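Local coordinates for protein CDP-glucose 4,6-dehydratase (Salmonella enterica subsp. enterica serovar Typhi, PDB 1WVG) that catalyses the NAD+-dependent dehydration of CDP-D-glucose to CDP-4-dehydro-6-deoxy-D-glucose, a step in making CDP-3,6-dideoxy-D-mannose for the lipopolysaccharide O antigen, at residues Val93-Ser96 / Tyr97-Pro100; Glu165-Ala168 / Ser169-Asn173; Val276-Met279 / Val280-Gly284; Asp306-Lys309 / Ala310-Leu314; Met342-Cys345 / Ser346-Glu349. All coordinates share one frame; numbering follows the deposited sequence. Where two conformers were deposited one is given.

Interaction 1 (Val93-Ser96 / Tyr97-Pro100); sequences VRLS and YEQP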
loop_
_atom_site.group_PDB
_atom_site.type_symbol
_atom_site.label_atom_id
_atom_site.label_comp_id
_atom_site.label_asym_id
_atom_site.label_seq_id
_atom_site.Cartn_x
_atom_site.Cartn_y
_atom_site.Cartn_z
ATOM N N VAL A 93 -25.509 3.751 12.659
ATOM C CA VAL A 93 -25.429 3.340 11.262
ATOM C C VAL A 93 -26.730 3.417 10.434
ATOM O O VAL A 93 -26.820 4.152 9.446
ATOM C CB VAL A 93 -24.719 1.979 11.090
ATOM C CG1 VAL A 93 -24.768 1.556 9.622
ATOM C CG2 VAL A 93 -23.245 2.035 11.511
ATOM N N ARG A 94 -27.707 2.589 10.819
ATOM C CA ARG A 94 -28.988 2.511 10.117
ATOM C C ARG A 94 -29.652 3.866 10.067
ATOM O O ARG A 94 -30.164 4.267 9.036
ATOM C CB ARG A 94 -29.899 1.380 10.606
ATOM C CG ARG A 94 -29.157 0.071 10.922
ATOM C CD ARG A 94 -29.988 -1.208 10.808
ATOM N NE ARG A 94 -31.066 -1.365 11.780
ATOM C CZ ARG A 94 -32.233 -1.912 11.459
ATOM N NH1 ARG A 94 -32.481 -2.335 10.226
ATOM N NH2 ARG A 94 -33.180 -2.047 12.384
ATOM N N LEU A 95 -29.592 4.579 11.196
ATOM C CA LEU A 95 -30.111 5.931 11.262
ATOM C C LEU A 95 -29.424 6.864 10.263
ATOM O O LEU A 95 -30.092 7.664 9.594
ATOM C CB LEU A 95 -30.067 6.500 12.690
ATOM C CG LEU A 95 -30.452 7.966 12.706
ATOM C CD1 LEU A 95 -31.798 8.131 12.005
ATOM C CD2 LEU A 95 -30.569 8.429 14.153
ATOM N N SER A 96 -28.081 6.753 10.141
ATOM C CA SER A 96 -27.328 7.601 9.232
ATOM C C SER A 96 -27.830 7.438 7.837
ATOM O O SER A 96 -27.805 8.319 6.994
ATOM C CB SER A 96 -25.844 7.262 9.259
ATOM O OG SER A 96 -25.600 6.032 8.610
ATOM N N TYR A 97 -28.281 6.261 7.540
ATOM C CA TYR A 97 -28.811 6.081 6.217
ATOM C C TYR A 97 -30.088 6.907 6.050
ATOM O O TYR A 97 -30.368 7.456 4.989
ATOM C CB TYR A 97 -29.153 4.592 6.011
ATOM C CG TYR A 97 -27.974 3.694 5.605
ATOM C CD1 TYR A 97 -27.537 2.676 6.454
ATOM C CD2 TYR A 97 -27.337 3.821 4.366
ATOM C CE1 TYR A 97 -26.506 1.810 6.072
ATOM C CE2 TYR A 97 -26.298 2.975 3.965
ATOM C CZ TYR A 97 -25.886 1.962 4.831
ATOM O OH TYR A 97 -24.870 1.126 4.477
ATOM N N GLU A 98 -30.874 7.000 7.115
ATOM C CA GLU A 98 -32.105 7.751 7.034
ATOM C C GLU A 98 -31.880 9.231 7.128
ATOM O O GLU A 98 -32.635 10.000 6.540
ATOM C CB GLU A 98 -33.110 7.356 8.118
ATOM C CG GLU A 98 -33.597 5.879 7.996
ATOM C CD GLU A 98 -34.147 5.348 9.320
ATOM O OE1 GLU A 98 -34.447 6.047 10.281
ATOM O OE2 GLU A 98 -34.255 4.044 9.333
ATOM N N GLN A 99 -30.848 9.624 7.873
ATOM C CA GLN A 99 -30.577 11.046 8.076
ATOM C C GLN A 99 -29.138 11.456 7.759
ATOM O O GLN A 99 -28.390 11.864 8.643
ATOM C CB GLN A 99 -30.790 11.315 9.578
ATOM C CG GLN A 99 -32.274 11.322 9.972
ATOM C CD GLN A 99 -32.989 12.564 9.449
ATOM O OE1 GLN A 99 -32.893 13.647 10.047
ATOM N NE2 GLN A 99 -33.712 12.401 8.336
ATOM N N PRO A 100 -28.765 11.366 6.498
ATOM C CA PRO A 100 -27.430 11.673 6.070
ATOM C C PRO A 100 -26.965 13.067 6.445
ATOM O O PRO A 100 -25.862 13.310 6.974
ATOM C CB PRO A 100 -27.429 11.556 4.536
ATOM C CG PRO A 100 -28.862 11.292 4.125
ATOM C CD PRO A 100 -29.594 10.842 5.375
#
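Val93 and Tyr97, one helical turn apart, leave the helix on the same flank and run next to each other, and their meeting forms the tight part of this contact. CG1 of Val93 reaches CE1 of the Tyr97 ring at 4.0 Å. The branch is put there by its first torsion, which sets CG1 opposite the backbone N (chi1 176°). The same ring takes CA of Arg94 at its edge, in plane. In the backbone, Tyr97 N bonds to Val93 O at 3.2 Å. Val93 also touches the bound CDP-xylose, so it is part of the nucleotide-sugar pocket. The four residues Val93 to Ser96 open helix 93-98, a short helix that ends where Gln99 leaves helical geometry. Gln99 is in turn the N-cap of helix 100-121, so a single residue separates two helices of the Rossmann-type domain. Tyr97 is held beyond its ring by a hydrogen bond from OH to His298 O, while its side chain also packs on Ser174 of the second subunit. The other flank is looser and faces solvent. There CD1 of Leu95 lies 3.8 Å from OE1 of Glu98 and equally far from CG of Gln99, the Leu95 and Glu98 side chains crossing at about a right angle. Gln99 folds back on its neighbour, its NE2 donating to Glu98 O at 3.2 Å from above the carbonyl plane.

Interaction 2 (Glu165-Ala168 / Ser169-Asn173); sequences ELVA and SAFRN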
loop_
_atom_site.group_PDB
_atom_site.type_symbol
_atom_site.label_atom_id
_atom_site.label_comp_id
_atom_site.label_asym_id
_atom_site.label_seq_id
_atom_site.Cartn_x
_atom_site.Cartn_y
_atom_site.Cartn_z
ATOM N N GLU A 165 -11.873 12.219 11.228
ATOM C CA GLU A 165 -10.452 11.905 11.381
ATOM C C GLU A 165 -9.613 12.855 10.552
ATOM O O GLU A 165 -8.620 13.412 11.010
ATOM C CB GLU A 165 -10.222 10.461 10.882
ATOM C CG GLU A 165 -10.434 9.456 12.018
ATOM C CD GLU A 165 -9.347 9.516 13.068
ATOM O OE1 GLU A 165 -8.260 10.001 12.866
ATOM O OE2 GLU A 165 -9.674 8.973 14.208
ATOM N N LEU A 166 -10.031 13.084 9.310
ATOM C CA LEU A 166 -9.313 13.994 8.414
ATOM C C LEU A 166 -9.295 15.405 8.988
ATOM O O LEU A 166 -8.287 16.120 8.979
ATOM C CB LEU A 166 -9.987 14.056 7.009
ATOM C CG LEU A 166 -9.376 13.163 5.913
ATOM C CD1 LEU A 166 -9.485 11.679 6.258
ATOM C CD2 LEU A 166 -10.079 13.436 4.596
ATOM N N VAL A 167 -10.451 15.816 9.481
ATOM C CA VAL A 167 -10.579 17.143 10.054
ATOM C C VAL A 167 -9.582 17.396 11.167
ATOM O O VAL A 167 -8.907 18.426 11.167
ATOM C CB VAL A 167 -11.956 17.334 10.621
ATOM C CG1 VAL A 167 -11.918 18.542 11.563
ATOM C CG2 VAL A 167 -12.974 17.475 9.496
ATOM N N ALA A 168 -9.527 16.473 12.135
ATOM C CA ALA A 168 -8.599 16.610 13.265
ATOM C C ALA A 168 -7.134 16.627 12.799
ATOM O O ALA A 168 -6.278 17.370 13.290
ATOM C CB ALA A 168 -8.794 15.460 14.241
ATOM N N SER A 169 -6.772 15.793 11.848
ATOM C CA SER A 169 -5.377 15.880 11.474
ATOM C C SER A 169 -5.014 17.198 10.778
ATOM O O SER A 169 -3.883 17.675 10.844
ATOM C CB SER A 169 -4.912 14.586 10.817
ATOM O OG SER A 169 -5.384 14.466 9.511
ATOM N N ALA A 170 -5.984 17.828 10.091
ATOM C CA ALA A 170 -5.754 19.099 9.408
ATOM C C ALA A 170 -5.679 20.224 10.443
ATOM O O ALA A 170 -4.901 21.180 10.334
ATOM C CB ALA A 170 -6.744 19.367 8.271
ATOM N N PHE A 171 -6.481 20.116 11.507
ATOM C CA PHE A 171 -6.400 21.135 12.532
ATOM C C PHE A 171 -5.048 20.998 13.207
ATOM O O PHE A 171 -4.332 21.973 13.450
ATOM C CB PHE A 171 -7.525 20.996 13.570
ATOM C CG PHE A 171 -8.678 21.907 13.235
ATOM C CD1 PHE A 171 -9.528 21.605 12.169
ATOM C CD2 PHE A 171 -8.910 23.082 13.955
ATOM C CE1 PHE A 171 -10.608 22.433 11.840
ATOM C CE2 PHE A 171 -9.974 23.931 13.629
ATOM C CZ PHE A 171 -10.830 23.599 12.575
ATOM N N ARG A 172 -4.716 19.746 13.495
ATOM C CA ARG A 172 -3.458 19.494 14.120
ATOM C C ARG A 172 -2.336 20.085 13.310
ATOM O O ARG A 172 -1.515 20.810 13.849
ATOM C CB ARG A 172 -3.167 18.030 14.313
ATOM C CG ARG A 172 -1.893 17.808 15.109
ATOM C CD ARG A 172 -1.603 16.319 15.328
ATOM N NE ARG A 172 -2.655 15.471 15.956
ATOM C CZ ARG A 172 -3.338 14.497 15.303
ATOM N NH1 ARG A 172 -3.135 14.246 14.005
ATOM N NH2 ARG A 172 -4.259 13.749 15.938
ATOM N N ASN A 173 -2.312 19.764 12.014
ATOM C CA ASN A 173 -1.281 20.232 11.089
ATOM C C ASN A 173 -1.181 21.737 10.979
ATOM O O ASN A 173 -0.103 22.330 11.140
ATOM C CB ASN A 173 -1.393 19.622 9.672
ATOM C CG ASN A 173 -0.726 18.264 9.564
ATOM O OD1 ASN A 173 0.276 17.996 10.260
ATOM N ND2 ASN A 173 -1.274 17.409 8.695
#
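Ala168 O receives Arg172 N at 2.9 Å, with an N-H...O angle of 164°, the shortest of the sound bonds that join residues 165-168 to 169-173. It belongs to the regular i to i+4 ladder of helix 156-175, a long helix of the Rossmann-fold domain that packs beside helix 100-121 and strand 187-197. Ser169 N to Glu165 O, at 3.1 Å, is another rung of the same ladder.

On the flank that faces helix 100-121, Val167 and Phe171 stack up one turn apart. The first torsion of Val167 (chi1 163°) swings CG1 in beside the carbonyl carbon, which brings that methyl to 3.9 Å from CD1 of Phe171. The phenyl ring presents its edge to the helix backbone, with Val167 O in its plane and 3.4 Å from CD1. Leu115 and Glu116 of helix 100-121 pack against the ring from the same chain, and Phe175 meets it edge-to-face one turn further on.

A different flank is polar at both ends. Glu165 pairs with Arg192 in a salt bridge and with Thr131 in a hydrogen bond, whereas Arg172 gives its NE to Leu188 O; each therefore ties the helix to its surroundings. Leu166, Val167, Ala170 and Asn173 pack on the second subunit, which makes this helix part of the subunit interface. The carbonyl that meets the phenyl edge is also a rung of the ladder: Phe171 N donates to Val167 O at 3.0 Å, lying in the carbonyl plane.

Interaction 3 (Val276-Met279 / Val280-Gly284); sequences VDKM and VTLWG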
loop_
_atom_site.group_PDB
_atom_site.type_symbol
_atom_site.label_atom_id
_atom_site.label_comp_id
_atom_site.label_asym_id
_atom_site.label_seq_id
_atom_site.Cartn_x
_atom_site.Cartn_y
_atom_site.Cartn_z
ATOM N N VAL A 276 -24.729 -13.467 21.450
ATOM C CA VAL A 276 -26.098 -13.754 21.781
ATOM C C VAL A 276 -26.209 -15.107 22.476
ATOM O O VAL A 276 -26.923 -15.239 23.459
ATOM C CB VAL A 276 -27.001 -13.624 20.580
ATOM C CG1 VAL A 276 -26.685 -14.766 19.627
ATOM C CG2 VAL A 276 -28.440 -13.756 21.073
ATOM N N ASP A 277 -25.475 -16.118 21.998
ATOM C CA ASP A 277 -25.544 -17.424 22.634
ATOM C C ASP A 277 -25.126 -17.351 24.099
ATOM O O ASP A 277 -25.701 -17.929 25.049
ATOM C CB ASP A 277 -24.719 -18.454 21.836
ATOM C CG ASP A 277 -25.472 -19.085 20.696
ATOM O OD1 ASP A 277 -26.659 -18.920 20.495
ATOM O OD2 ASP A 277 -24.718 -19.790 19.906
ATOM N N LYS A 278 -24.077 -16.598 24.307
ATOM C CA LYS A 278 -23.569 -16.470 25.662
ATOM C C LYS A 278 -24.551 -15.742 26.605
ATOM O O LYS A 278 -24.801 -16.110 27.785
ATOM C CB LYS A 278 -22.191 -15.813 25.599
ATOM C CG LYS A 278 -21.449 -15.945 26.927
ATOM C CD LYS A 278 -21.395 -17.371 27.472
ATOM C CE LYS A 278 -19.980 -17.890 27.707
ATOM N NZ LYS A 278 -19.763 -19.257 27.210
ATOM N N MET A 279 -25.070 -14.657 26.033
ATOM C CA MET A 279 -26.027 -13.803 26.689
ATOM C C MET A 279 -27.254 -14.648 27.108
ATOM O O MET A 279 -27.707 -14.601 28.263
ATOM C CB MET A 279 -26.370 -12.616 25.754
ATOM C CG MET A 279 -25.267 -11.539 25.716
ATOM S SD MET A 279 -25.031 -10.754 27.359
ATOM C CE MET A 279 -26.279 -9.441 27.213
ATOM N N VAL A 280 -27.771 -15.469 26.166
ATOM C CA VAL A 280 -28.906 -16.368 26.420
ATOM C C VAL A 280 -28.622 -17.164 27.691
ATOM O O VAL A 280 -29.385 -17.258 28.663
ATOM C CB VAL A 280 -29.119 -17.319 25.226
ATOM C CG1 VAL A 280 -29.776 -18.632 25.661
ATOM C CG2 VAL A 280 -29.863 -16.640 24.052
ATOM N N THR A 281 -27.431 -17.717 27.672
ATOM C CA THR A 281 -26.958 -18.497 28.770
ATOM C C THR A 281 -26.855 -17.706 30.073
ATOM O O THR A 281 -27.263 -18.176 31.134
ATOM C CB THR A 281 -25.591 -19.025 28.333
ATOM O OG1 THR A 281 -25.790 -20.079 27.412
ATOM C CG2 THR A 281 -24.781 -19.456 29.546
ATOM N N LEU A 282 -26.271 -16.509 29.979
ATOM C CA LEU A 282 -26.072 -15.649 31.109
ATOM C C LEU A 282 -27.380 -15.228 31.725
ATOM O O LEU A 282 -27.508 -15.131 32.941
ATOM C CB LEU A 282 -25.377 -14.407 30.554
ATOM C CG LEU A 282 -23.889 -14.665 30.481
ATOM C CD1 LEU A 282 -23.171 -13.365 30.119
ATOM C CD2 LEU A 282 -23.421 -15.100 31.863
ATOM N N TRP A 283 -28.358 -14.922 30.864
ATOM C CA TRP A 283 -29.673 -14.478 31.320
ATOM C C TRP A 283 -30.439 -15.620 31.927
ATOM O O TRP A 283 -30.813 -15.600 33.092
ATOM C CB TRP A 283 -30.510 -13.909 30.177
ATOM C CG TRP A 283 -31.723 -13.163 30.672
ATOM C CD1 TRP A 283 -32.977 -13.677 30.795
ATOM C CD2 TRP A 283 -31.802 -11.776 31.101
ATOM N NE1 TRP A 283 -33.832 -12.717 31.259
ATOM C CE2 TRP A 283 -33.141 -11.536 31.460
ATOM C CE3 TRP A 283 -30.878 -10.720 31.222
ATOM C CZ2 TRP A 283 -33.554 -10.273 31.913
ATOM C CZ3 TRP A 283 -31.290 -9.476 31.672
ATOM C CH2 TRP A 283 -32.621 -9.254 32.018
ATOM N N GLY A 284 -30.658 -16.628 31.103
ATOM C CA GLY A 284 -31.397 -17.803 31.527
ATOM C C GLY A 284 -32.881 -17.562 31.299
ATOM O O GLY A 284 -33.255 -16.960 30.292
#
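Met279 and Val280, adjacent in sequence, bury the most surface between residues 276-279 and 280-284, and each works on a different flank. Met279 bends at both chi2 and chi3, which curls its thioether so that SD comes to 4.2 Å from CD1 of Leu282. The methionine is buried from several directions, since Ile208 and Ile211 of helix 207-216 and Leu326 of helix 322-337 also pack on it. Val280 has its CG2 lying over the turn before it, 3.3 Å from Val276 O and 4.4 Å from CG2 of Val276. Both valines rest on Trp289 of strand 289-291. These contacts line the last turns of helix 272-283, which packs on helices 207-216 and 322-337 and on strand 289-291. Its backbone stays regular almost to the end: Val280 N meets Val276 O at 2.8 Å in a nearly straight bond, 168° at the hydrogen. Trp283 N closes on Met279 O at 2.7 Å. Gly284 then breaks the helix with a positive phi of 88°, its N still bonded to Val280 O. Thr281 belongs to the outer surface, where its CB sits 3.1 Å from Lys278 O. Asp277, also partly exposed, sends OD1 to the indole nitrogen of Trp289, while Trp283 turns its ring to Lys334 of helix 322-337 in a cation-pi contact.

Interaction 4 (Asp306-Lys309 / Ala310-Leu314); sequences DCSK and ANMQL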
loop_
_atom_site.group_PDB
_atom_site.type_symbol
_atom_site.label_atom_id
_atom_site.label_comp_id
_atom_site.label_asym_id
_atom_site.label_seq_id
_atom_site.Cartn_x
_atom_site.Cartn_y
_atom_site.Cartn_z
ATOM N N ASP A 306 -6.156 -3.323 15.327
ATOM C CA ASP A 306 -4.847 -3.756 15.819
ATOM C C ASP A 306 -4.423 -2.704 16.864
ATOM O O ASP A 306 -4.353 -1.514 16.562
ATOM C CB ASP A 306 -3.829 -3.886 14.663
ATOM C CG ASP A 306 -2.504 -4.409 15.171
ATOM O OD1 ASP A 306 -1.929 -3.933 16.126
ATOM O OD2 ASP A 306 -1.993 -5.388 14.487
ATOM N N CYS A 307 -4.199 -3.119 18.111
ATOM C CA CYS A 307 -3.854 -2.171 19.186
ATOM C C CYS A 307 -2.415 -2.215 19.685
ATOM O O CYS A 307 -2.146 -1.776 20.790
ATOM C CB CYS A 307 -4.817 -2.291 20.376
ATOM S SG CYS A 307 -6.525 -2.090 19.813
ATOM N N SER A 308 -1.483 -2.714 18.885
ATOM C CA SER A 308 -0.080 -2.749 19.296
ATOM C C SER A 308 0.474 -1.358 19.614
ATOM O O SER A 308 1.279 -1.221 20.505
ATOM C CB SER A 308 0.806 -3.381 18.221
ATOM O OG SER A 308 0.388 -4.699 18.059
ATOM N N LYS A 309 0.060 -0.304 18.900
ATOM C CA LYS A 309 0.582 1.031 19.171
ATOM C C LYS A 309 0.283 1.540 20.582
ATOM O O LYS A 309 1.144 2.071 21.302
ATOM C CB LYS A 309 0.180 2.012 18.072
ATOM C CG LYS A 309 0.719 3.434 18.164
ATOM C CD LYS A 309 -0.031 4.337 17.167
ATOM C CE LYS A 309 0.415 5.787 17.160
ATOM N NZ LYS A 309 -0.104 6.564 16.012
ATOM N N ALA A 310 -0.960 1.394 21.004
ATOM C CA ALA A 310 -1.292 1.813 22.371
ATOM C C ALA A 310 -0.610 0.856 23.346
ATOM O O ALA A 310 -0.121 1.271 24.411
ATOM C CB ALA A 310 -2.788 1.740 22.637
ATOM N N ASN A 311 -0.574 -0.454 23.017
ATOM C CA ASN A 311 0.046 -1.362 23.946
ATOM C C ASN A 311 1.485 -0.973 24.207
ATOM O O ASN A 311 1.907 -0.823 25.362
ATOM C CB ASN A 311 0.017 -2.806 23.469
ATOM C CG ASN A 311 -1.379 -3.333 23.245
ATOM O OD1 ASN A 311 -1.569 -4.235 22.405
ATOM N ND2 ASN A 311 -2.357 -2.807 23.994
ATOM N N MET A 312 2.237 -0.832 23.120
ATOM C CA MET A 312 3.651 -0.468 23.217
ATOM C C MET A 312 3.890 0.963 23.599
ATOM O O MET A 312 4.665 1.262 24.479
ATOM C CB MET A 312 4.438 -0.473 21.901
ATOM C CG MET A 312 4.036 -1.475 20.867
ATOM S SD MET A 312 3.762 -3.120 21.527
ATOM C CE MET A 312 4.115 -4.056 20.007
ATOM N N GLN A 313 3.292 1.848 22.840
ATOM C CA GLN A 313 3.513 3.267 23.036
ATOM C C GLN A 313 2.910 3.986 24.259
ATOM O O GLN A 313 3.552 4.905 24.802
ATOM C CB GLN A 313 3.523 4.086 21.709
ATOM C CG GLN A 313 4.309 3.397 20.580
ATOM C CD GLN A 313 4.263 4.106 19.224
ATOM O OE1 GLN A 313 4.747 3.578 18.205
ATOM N NE2 GLN A 313 3.676 5.301 19.184
ATOM N N LEU A 314 1.694 3.604 24.668
ATOM C CA LEU A 314 1.053 4.234 25.816
ATOM C C LEU A 314 1.164 3.299 26.990
ATOM O O LEU A 314 0.915 3.695 28.142
ATOM C CB LEU A 314 -0.467 4.454 25.572
ATOM C CG LEU A 314 -0.785 5.639 24.666
ATOM C CD1 LEU A 314 -2.243 5.587 24.252
ATOM C CD2 LEU A 314 -0.492 6.949 25.403
HETATM O O HOH W 1 0.293 -5.640 20.872
#
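Lys309 and Gln313 slant across each other one turn apart, and the contact runs from an aliphatic stem to an amide. The lysine is stretched to its full length, every torsion from chi1 to chi4 near 180°, and its CG lies 3.6 Å from NE2 of the glutamine. Its CE is 3.9 Å from that same NE2. Being extended also carries NZ onward to a salt bridge with Glu258, and Lys309 makes a cation-pi contact with Trp260 of strand 259-262. On another side of the turn Met312 bends at chi2 toward Ser308, but its CG is modelled too close to Ser308 O, which leaves the exact path of the chain doubtful. Asn311 leans back over the first turn. Its ND2 bonds to Trp316 O, which holds the amide while a water joins OD1 to OG of Ser308. That water donates to OD1 at 2.8 Å and accepts from OG, which also bonds to Lys304 of the third subunit. These pairs sit on helix 308-314, a short helix following Cys307 as N-cap, and Asp306 shapes its start: OD1 accepts Ser308 N at 3.0 Å, an Asx turn. Asn311 N continues the helix with a bond to Cys307 O at 3.0 Å, straight to 162°. Further on the helix widens into a pi-type turn at 310-314. Ala310 and Leu314 face strand 259-262 of the main sheet, whereas Ser308 packs on Val142 of the third subunit.

Interaction 5 (Met342-Cys345 / Ser346-Glu349); sequences MLIC and SKRE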
loop_
_atom_site.group_PDB
_atom_site.type_symbol
_atom_site.label_atom_id
_atom_site.label_comp_id
_atom_site.label_asym_id
_atom_site.label_seq_id
_atom_site.Cartn_x
_atom_site.Cartn_y
_atom_site.Cartn_z
ATOM N N MET A 342 -28.314 2.183 41.128
ATOM C CA MET A 342 -27.438 2.217 39.976
ATOM C C MET A 342 -26.220 3.117 40.083
ATOM O O MET A 342 -25.121 2.759 39.666
ATOM C CB MET A 342 -28.220 2.245 38.661
ATOM C CG MET A 342 -29.195 1.066 38.523
ATOM S SD MET A 342 -28.624 -0.496 39.266
ATOM C CE MET A 342 -27.567 -1.089 37.912
ATOM N N LEU A 343 -26.383 4.276 40.677
ATOM C CA LEU A 343 -25.218 5.097 40.830
ATOM C C LEU A 343 -24.225 4.286 41.621
ATOM O O LEU A 343 -23.042 4.198 41.349
ATOM C CB LEU A 343 -25.513 6.394 41.610
ATOM C CG LEU A 343 -24.252 7.224 41.831
ATOM C CD1 LEU A 343 -23.918 7.936 40.533
ATOM C CD2 LEU A 343 -24.486 8.268 42.911
ATOM N N ILE A 344 -24.747 3.653 42.637
ATOM C CA ILE A 344 -23.870 2.877 43.451
ATOM C C ILE A 344 -23.291 1.673 42.706
ATOM O O ILE A 344 -22.118 1.341 42.798
ATOM C CB ILE A 344 -24.549 2.580 44.774
ATOM C CG1 ILE A 344 -24.481 3.876 45.579
ATOM C CG2 ILE A 344 -23.800 1.458 45.468
ATOM C CD1 ILE A 344 -23.643 4.945 44.850
ATOM N N CYS A 345 -24.098 0.997 41.909
ATOM C CA CYS A 345 -23.582 -0.131 41.127
ATOM C C CYS A 345 -22.521 0.345 40.134
ATOM O O CYS A 345 -21.454 -0.249 40.015
ATOM C CB CYS A 345 -24.723 -0.761 40.316
ATOM S SG CYS A 345 -25.880 -1.577 41.441
ATOM N N SER A 346 -22.874 1.424 39.413
ATOM C CA SER A 346 -22.025 2.042 38.427
ATOM C C SER A 346 -20.735 2.445 39.105
ATOM O O SER A 346 -19.654 2.110 38.642
ATOM C CB SER A 346 -22.716 3.162 37.653
ATOM O OG SER A 346 -23.887 2.629 37.016
ATOM N N LYS A 347 -20.801 3.117 40.248
ATOM C CA LYS A 347 -19.555 3.465 40.935
ATOM C C LYS A 347 -18.744 2.230 41.239
ATOM O O LYS A 347 -17.504 2.210 41.190
ATOM C CB LYS A 347 -19.777 4.250 42.228
ATOM C CG LYS A 347 -20.291 5.678 42.019
ATOM C CD LYS A 347 -19.890 6.649 43.130
ATOM C CE LYS A 347 -20.990 7.626 43.530
ATOM N NZ LYS A 347 -20.509 8.804 44.287
ATOM N N ARG A 348 -19.451 1.161 41.566
ATOM C CA ARG A 348 -18.745 -0.060 41.854
ATOM C C ARG A 348 -17.989 -0.630 40.640
ATOM O O ARG A 348 -16.878 -1.169 40.726
ATOM C CB ARG A 348 -19.670 -1.097 42.470
ATOM C CG ARG A 348 -18.913 -1.954 43.483
ATOM C CD ARG A 348 -19.664 -3.161 44.034
ATOM N NE ARG A 348 -18.765 -4.291 44.247
ATOM C CZ ARG A 348 -19.108 -5.580 44.219
ATOM N NH1 ARG A 348 -20.375 -6.005 44.005
ATOM N NH2 ARG A 348 -18.153 -6.488 44.424
ATOM N N GLU A 349 -18.612 -0.559 39.476
ATOM C CA GLU A 349 -17.909 -1.104 38.311
ATOM C C GLU A 349 -16.613 -0.401 38.001
ATOM O O GLU A 349 -15.628 -1.082 37.700
ATOM C CB GLU A 349 -18.747 -1.256 37.051
ATOM C CG GLU A 349 -19.765 -2.371 37.259
ATOM C CD GLU A 349 -19.717 -3.341 36.144
ATOM O OE1 GLU A 349 -19.858 -2.997 34.975
ATOM O OE2 GLU A 349 -19.486 -4.560 36.577
#
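Residues 342-349 form an unbroken run of i to i+4 backbone bonds, of which Ser346 N to Met342 O is the shortest at 2.6 Å and nearly straight at 167°. These are the opening turns of helix 342-355, the C-terminal helix of the chain, which lies against helices 20-31, 49-52 and 322-337 and is touched here by no other subunit.

Ser346 uses the same carbonyl twice. With OG set opposite its own carbonyl carbon (chi1 -58°), the hydroxyl turns back along the helix and donates to Met342 O at 2.9 Å, entering from above the carbonyl plane while the backbone N arrives nearly along the C=O direction. Two donors thus grip one oxygen, and OG is also bonded to the indole nitrogen of Trp332 in helix 322-337, which ties this buried turn to its neighbour. Trp24 and Leu27 of helix 20-31 pack against the serine as well, and Met342 adds its own packing on Trp332, Ala335 and Trp336.

On the outer side Lys347 supplies aliphatic contact. Its chain, bent at chi3, crosses Leu343 at a slant, bringing CE to 3.6 Å from CD2 and 3.7 Å from CG of that leucine. Ile344 flanks the same methylene from the next position. Glu349, at the far end, is fixed by a salt bridge to Arg328 and a hydrogen bond to His234, and its backbone N lies 2.9 Å from Cys345 O, to which it donates.

Five helical turns, none touching another, are met in sequence order from interaction 1 to interaction 5, each within one helix or at its end. Interactions 1 and 2 lie in the Rossmann-type part; their centres are 24 Å apart, and both reach the second subunit. Helix 100-121, for which Gln99 of interaction 1 is the N-cap, packs against interaction 2. Interaction 4 comes within about 8 Å of interaction 2, nearest atoms, and meets the third subunit. Interactions 3 and 5, about 23 Å apart between centres, share helix 322-337 as a neighbour and touch no other chain. The set therefore divides into turns that touch a neighbouring subunit of the four-chain assembly and turns that pack within one subunit.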